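Local coordinates for protein YaeO (Vibrio cholerae serotype O1, PDB 6JIE) that inhibits Rho-dependent transcription termination by dissociating the Rho hexamer, and is a structural homologue of the RNA chaperone Hfq, at residues E28-V33 with E54-E59; S64-L69 with P73-I78. All blocks are in the same frame, centred on the assembly; numbering follows the deposited sequence.

Contact 1: E28-V33 with E54-E59; sequences EVYYGV and ETWLLE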
loop_
_atom_site.group_PDB
_atom_site.type_symbol
_atom_site.label_atom_id
_atom_site.label_comp_id
_atom_site.label_asym_id
_atom_site.label_seq_id
_atom_site.Cartn_x
_atom_site.Cartn_y
_atom_site.Cartn_z
ATOM N N GLU A 28 -11.789 2.679 16.505
ATOM C CA GLU A 28 -11.429 3.399 15.293
ATOM C C GLU A 28 -10.608 2.513 14.363
ATOM O O GLU A 28 -9.739 1.760 14.808
ATOM C CB GLU A 28 -10.636 4.662 15.611
ATOM C CG GLU A 28 -10.454 5.527 14.367
ATOM C CD GLU A 28 -9.953 6.931 14.643
ATOM O OE1 GLU A 28 -9.900 7.346 15.826
ATOM O OE2 GLU A 28 -9.618 7.617 13.649
ATOM N N VAL A 29 -10.861 2.630 13.065
ATOM C CA VAL A 29 -10.148 1.853 12.053
ATOM C C VAL A 29 -9.231 2.772 11.256
ATOM O O VAL A 29 -9.602 3.903 10.924
ATOM C CB VAL A 29 -11.132 1.117 11.123
ATOM C CG1 VAL A 29 -10.385 0.453 9.985
ATOM C CG2 VAL A 29 -11.910 0.091 11.913
ATOM N N TYR A 30 -8.019 2.290 10.970
ATOM C CA TYR A 30 -7.070 2.975 10.102
ATOM C C TYR A 30 -6.596 2.007 9.033
ATOM O O TYR A 30 -6.355 0.837 9.332
ATOM C CB TYR A 30 -5.846 3.472 10.867
ATOM C CG TYR A 30 -6.103 4.453 11.991
ATOM C CD1 TYR A 30 -5.894 5.810 11.805
ATOM C CD2 TYR A 30 -6.521 4.012 13.248
ATOM C CE1 TYR A 30 -6.094 6.718 12.837
ATOM C CE2 TYR A 30 -6.735 4.918 14.289
ATOM C CZ TYR A 30 -6.514 6.263 14.071
ATOM O OH TYR A 30 -6.709 7.174 15.080
ATOM N N TYR A 31 -6.427 2.499 7.802
ATOM C CA TYR A 31 -5.897 1.707 6.693
ATOM C C TYR A 31 -4.608 2.343 6.178
ATOM O O TYR A 31 -4.531 3.563 6.039
ATOM C CB TYR A 31 -6.907 1.631 5.518
ATOM C CG TYR A 31 -8.239 0.928 5.767
ATOM C CD1 TYR A 31 -9.288 1.574 6.407
ATOM C CD2 TYR A 31 -8.456 -0.369 5.319
ATOM C CE1 TYR A 31 -10.508 0.929 6.616
ATOM C CE2 TYR A 31 -9.664 -1.017 5.528
ATOM C CZ TYR A 31 -10.682 -0.368 6.172
ATOM O OH TYR A 31 -11.878 -1.020 6.367
ATOM N N GLY A 32 -3.602 1.537 5.849
ATOM C CA GLY A 32 -2.456 2.102 5.157
ATOM C C GLY A 32 -1.349 1.080 5.018
ATOM O O GLY A 32 -1.593 -0.122 5.089
ATOM N N VAL A 33 -0.132 1.587 4.840
ATOM C CA VAL A 33 1.054 0.761 4.688
ATOM C C VAL A 33 1.837 0.791 5.993
ATOM O O VAL A 33 2.143 1.870 6.523
ATOM C CB VAL A 33 1.914 1.246 3.510
ATOM C CG1 VAL A 33 3.193 0.397 3.387
ATOM C CG2 VAL A 33 1.083 1.216 2.228
ATOM N N GLU A 54 -2.049 10.955 5.370
ATOM C CA GLU A 54 -1.162 11.282 6.477
ATOM C C GLU A 54 -0.614 9.995 7.070
ATOM O O GLU A 54 -1.109 8.894 6.805
ATOM C CB GLU A 54 -1.890 12.092 7.551
ATOM C CG GLU A 54 -3.046 11.334 8.160
ATOM C CD GLU A 54 -3.873 12.184 9.109
ATOM O OE1 GLU A 54 -3.286 12.812 10.019
ATOM O OE2 GLU A 54 -5.109 12.231 8.931
ATOM N N THR A 55 0.406 10.158 7.905
ATOM C CA THR A 55 1.025 9.063 8.636
ATOM C C THR A 55 0.676 9.196 10.109
ATOM O O THR A 55 0.774 10.290 10.675
ATOM C CB THR A 55 2.543 9.066 8.445
ATOM O OG1 THR A 55 2.849 8.874 7.056
ATOM C CG2 THR A 55 3.179 7.940 9.246
ATOM N N TRP A 56 0.246 8.089 10.711
ATOM C CA TRP A 56 -0.136 8.043 12.118
ATOM C C TRP A 56 0.881 7.236 12.910
ATOM O O TRP A 56 1.417 6.237 12.418
ATOM C CB TRP A 56 -1.524 7.408 12.300
ATOM C CG TRP A 56 -2.646 8.066 11.521
ATOM C CD1 TRP A 56 -3.298 9.238 11.826
ATOM C CD2 TRP A 56 -3.266 7.563 10.330
ATOM N NE1 TRP A 56 -4.275 9.490 10.890
ATOM C CE2 TRP A 56 -4.271 8.482 9.958
ATOM C CE3 TRP A 56 -3.064 6.425 9.541
ATOM C CZ2 TRP A 56 -5.070 8.299 8.833
ATOM C CZ3 TRP A 56 -3.864 6.245 8.416
ATOM C CH2 TRP A 56 -4.852 7.180 8.075
ATOM N N LEU A 57 1.151 7.676 14.141
ATOM C CA LEU A 57 1.870 6.862 15.120
ATOM C C LEU A 57 0.834 6.320 16.085
ATOM O O LEU A 57 0.338 7.057 16.948
ATOM C CB LEU A 57 2.934 7.658 15.871
ATOM C CG LEU A 57 4.077 8.213 15.034
ATOM C CD1 LEU A 57 5.108 8.852 15.936
ATOM C CD2 LEU A 57 4.693 7.111 14.185
ATOM N N LEU A 58 0.524 5.038 15.937
ATOM C CA LEU A 58 -0.544 4.373 16.667
ATOM C C LEU A 58 0.057 3.459 17.715
ATOM O O LEU A 58 0.886 2.601 17.396
ATOM C CB LEU A 58 -1.430 3.576 15.712
ATOM C CG LEU A 58 -2.107 4.451 14.664
ATOM C CD1 LEU A 58 -2.703 3.606 13.532
ATOM C CD2 LEU A 58 -3.183 5.259 15.356
ATOM N N GLU A 59 -0.383 3.628 18.956
ATOM C CA GLU A 59 0.207 2.905 20.072
ATOM C C GLU A 59 -0.071 1.419 19.948
ATOM O O GLU A 59 -1.232 1.000 19.873
ATOM C CB GLU A 59 -0.362 3.426 21.383
ATOM C CG GLU A 59 0.017 4.842 21.725
ATOM C CD GLU A 59 -0.812 5.350 22.880
ATOM O OE1 GLU A 59 -0.548 4.963 24.045
ATOM O OE2 GLU A 59 -1.758 6.107 22.611
#
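Tyr30 and Trp56 both carry CG anti to their own carbonyl carbon (chi1 -60° and -56°), and from facing strands this brings the edge of the tyrosine down onto the indole. The pair is T-shaped: CD1 of Tyr30 stands over the middle of the indole, 3.5 Å from CD2 of Trp56, and the tyrosine ring lies 4.7 Å, centroid to centroid, from the five-membered ring of Trp56, with the planes at 65°. On the opposite indole face, toward the rim, lies CG of Glu54, the loop residue just before strand 55-59. Leu58, two residues on from Trp56, reaches across to the tyrosine. Its CD2 sits over one face of the Tyr30 ring, 3.9 Å from the ring centroid, in a CH-pi contact, while CD1 touches the ring nearer its root, 3.8 Å from Tyr30 CG. The far end of the indole meets backbone: Tyr31 O lies at its edge, in plane, 3.6 Å from Trp56 CZ3. Strand 29-31 belongs to the four-stranded sheet and strand 55-59 to the three-stranded one; Gly32 turns the corner between the two sheets, and Leu49 of strand 45-50 also touches both aromatic side chains. No hydrogen bond crosses between these segments, so what joins them directly is dispersion and ring-edge contact, while the backbones of Tyr30, Trp56 and Leu58 bond to other strands of their own sheets.

Contact 2: S64-L69 with P73-I78; sequences SSMEAL and PHFSVI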
loop_
_atom_site.group_PDB
_atom_site.type_symbol
_atom_site.label_atom_id
_atom_site.label_comp_id
_atom_site.label_asym_id
_atom_site.label_seq_id
_atom_site.Cartn_x
_atom_site.Cartn_y
_atom_site.Cartn_z
ATOM N N SER A 64 -6.289 -3.361 18.695
ATOM C CA SER A 64 -7.198 -4.487 18.868
ATOM C C SER A 64 -6.981 -5.568 17.820
ATOM O O SER A 64 -7.016 -6.758 18.143
ATOM C CB SER A 64 -8.655 -4.019 18.817
ATOM O OG SER A 64 -9.542 -5.113 18.997
ATOM N N SER A 65 -6.748 -5.185 16.569
ATOM C CA SER A 65 -6.525 -6.178 15.526
ATOM C C SER A 65 -5.744 -5.544 14.387
ATOM O O SER A 65 -5.743 -4.321 14.208
ATOM C CB SER A 65 -7.848 -6.762 15.009
ATOM O OG SER A 65 -8.666 -5.760 14.416
ATOM N N MET A 66 -5.047 -6.399 13.639
ATOM C CA MET A 66 -4.370 -6.015 12.404
ATOM C C MET A 66 -4.821 -6.974 11.313
ATOM O O MET A 66 -4.736 -8.195 11.486
ATOM C CB MET A 66 -2.838 -6.063 12.551
ATOM C CG MET A 66 -2.094 -5.914 11.231
ATOM S SD MET A 66 -0.317 -5.738 11.511
ATOM C CE MET A 66 0.052 -7.392 12.099
ATOM N N GLU A 67 -5.314 -6.428 10.204
ATOM C CA GLU A 67 -5.857 -7.216 9.102
ATOM C C GLU A 67 -5.037 -6.967 7.843
ATOM O O GLU A 67 -4.781 -5.817 7.481
ATOM C CB GLU A 67 -7.329 -6.858 8.860
ATOM C CG GLU A 67 -7.953 -7.499 7.627
ATOM C CD GLU A 67 -9.426 -7.198 7.503
ATOM O OE1 GLU A 67 -10.011 -6.703 8.477
ATOM O OE2 GLU A 67 -10.012 -7.477 6.444
ATOM N N ALA A 68 -4.620 -8.046 7.180
ATOM C CA ALA A 68 -3.935 -7.922 5.899
ATOM C C ALA A 68 -4.865 -7.371 4.824
ATOM O O ALA A 68 -6.005 -7.829 4.678
ATOM C CB ALA A 68 -3.397 -9.282 5.465
ATOM N N LEU A 69 -4.377 -6.396 4.054
ATOM C CA LEU A 69 -5.099 -5.907 2.886
ATOM C C LEU A 69 -4.515 -6.437 1.579
ATOM O O LEU A 69 -4.896 -5.972 0.499
ATOM C CB LEU A 69 -5.126 -4.374 2.862
ATOM C CG LEU A 69 -5.825 -3.736 4.064
ATOM C CD1 LEU A 69 -5.767 -2.219 3.982
ATOM C CD2 LEU A 69 -7.269 -4.231 4.178
ATOM N N PRO A 73 1.470 -14.836 2.840
ATOM C CA PRO A 73 1.366 -16.067 3.631
ATOM C C PRO A 73 1.449 -15.868 5.134
ATOM O O PRO A 73 1.431 -16.862 5.867
ATOM C CB PRO A 73 2.566 -16.879 3.132
ATOM C CG PRO A 73 3.578 -15.832 2.846
ATOM C CD PRO A 73 2.799 -14.717 2.205
ATOM N N HIS A 74 1.536 -14.635 5.622
ATOM C CA HIS A 74 1.889 -14.430 7.020
ATOM C C HIS A 74 0.667 -14.334 7.921
ATOM O O HIS A 74 0.632 -14.974 8.975
ATOM C CB HIS A 74 2.763 -13.189 7.151
ATOM C CG HIS A 74 3.942 -13.218 6.237
ATOM N ND1 HIS A 74 4.996 -14.082 6.429
ATOM C CD2 HIS A 74 4.206 -12.543 5.095
ATOM C CE1 HIS A 74 5.877 -13.918 5.458
ATOM N NE2 HIS A 74 5.421 -12.994 4.634
ATOM N N PHE A 75 -0.336 -13.552 7.526
ATOM C CA PHE A 75 -1.541 -13.440 8.334
ATOM C C PHE A 75 -2.697 -12.945 7.477
ATOM O O PHE A 75 -2.507 -12.313 6.431
ATOM C CB PHE A 75 -1.341 -12.509 9.546
ATOM C CG PHE A 75 -0.891 -11.118 9.187
ATOM C CD1 PHE A 75 -1.820 -10.122 8.910
ATOM C CD2 PHE A 75 0.459 -10.798 9.160
ATOM C CE1 PHE A 75 -1.405 -8.841 8.595
ATOM C CE2 PHE A 75 0.883 -9.526 8.845
ATOM C CZ PHE A 75 -0.056 -8.537 8.567
ATOM N N SER A 76 -3.902 -13.244 7.958
ATOM C CA SER A 76 -5.128 -12.594 7.517
ATOM C C SER A 76 -5.533 -11.563 8.567
ATOM O O SER A 76 -5.237 -10.369 8.417
ATOM C CB SER A 76 -6.237 -13.620 7.294
ATOM O OG SER A 76 -5.960 -14.408 6.149
ATOM N N VAL A 77 -6.179 -12.009 9.649
ATOM C CA VAL A 77 -6.537 -11.140 10.769
ATOM C C VAL A 77 -5.826 -11.623 12.026
ATOM O O VAL A 77 -5.919 -12.805 12.388
ATOM C CB VAL A 77 -8.057 -11.093 10.998
ATOM C CG1 VAL A 77 -8.376 -10.122 12.127
ATOM C CG2 VAL A 77 -8.770 -10.675 9.731
ATOM N N ILE A 78 -5.110 -10.707 12.673
ATOM C CA ILE A 78 -4.434 -10.928 13.944
ATOM C C ILE A 78 -5.213 -10.165 14.998
ATOM O O ILE A 78 -5.480 -8.969 14.831
ATOM C CB ILE A 78 -2.972 -10.444 13.903
ATOM C CG1 ILE A 78 -2.146 -11.264 12.901
ATOM C CG2 ILE A 78 -2.353 -10.476 15.286
ATOM C CD1 ILE A 78 -1.999 -12.716 13.263
HETATM O O HOH W 1 -7.076 -10.146 5.489
#
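A beta hairpin ends the chain: strands 63-68 and 77-79 are its arms, Pro73-Ser76 leads into the second, and strand 77-79 is an outermost strand of the four-stranded sheet. Met66 and Ile78 form an antiparallel hydrogen-bonded pair: Met66 N gives to Ile78 O at 2.9 Å, and Ile78 N returns a nearly straight bond to Met66 O at 2.8 Å (175° at the hydrogen). Glu67 and Val77 follow as a non-hydrogen-bonded pair, CG of the glutamate 3.9 Å from CG2 of the valine on the face they share. Beyond them Ala68 N binds Ser76 O at 2.7 Å, and a water donates to Ala68 O and, weakly, to Ser76 O. Along its other edge strand 63-68 pairs with strand 19-24, where Ser64 and Ser65 together face Thr23, a classic beta bulge. With CG of Phe75 between its backbone N and carbonyl carbon (chi1 57°), the ring lies beside Met66 and Ala68. The side chains of Met66, bent at its last torsion, and Phe75 cross at about a right angle in a Met-aromatic contact: CE lies over one face, 4.1 Å from the ring centroid, and SD stands obliquely to it. Ala68 CB comes within 3.7 Å of Phe75 CE1. Beyond the hairpin, Met66 packs on Tyr9, Ile10 and Ala13 of helix 9-15, and Phe75 touches Leu18.

Overall arrangement
Both contacts reach the four-stranded sheet, at its two outermost strands: contact 1 through strand 29-31, contact 2 through strand 77-79, with strands 19-24 and 63-68 between them. Contact 2 works within that sheet, joining neighbouring strands by backbone hydrogen bonds; contact 1 links it to the three-stranded sheet mainly by side chains, without a hydrogen bond. Each is partly buried, mixing a covered residue or two (Leu58; Met66 and Phe75) with more exposed ones, and each sets an aromatic ring under an apolar group. Their centres lie 14 Å apart, yet they touch, Tyr31 CD2 packing 3.5 Å from Leu69 CD1. Both segments of contact 1 come earlier in the chain than those of contact 2.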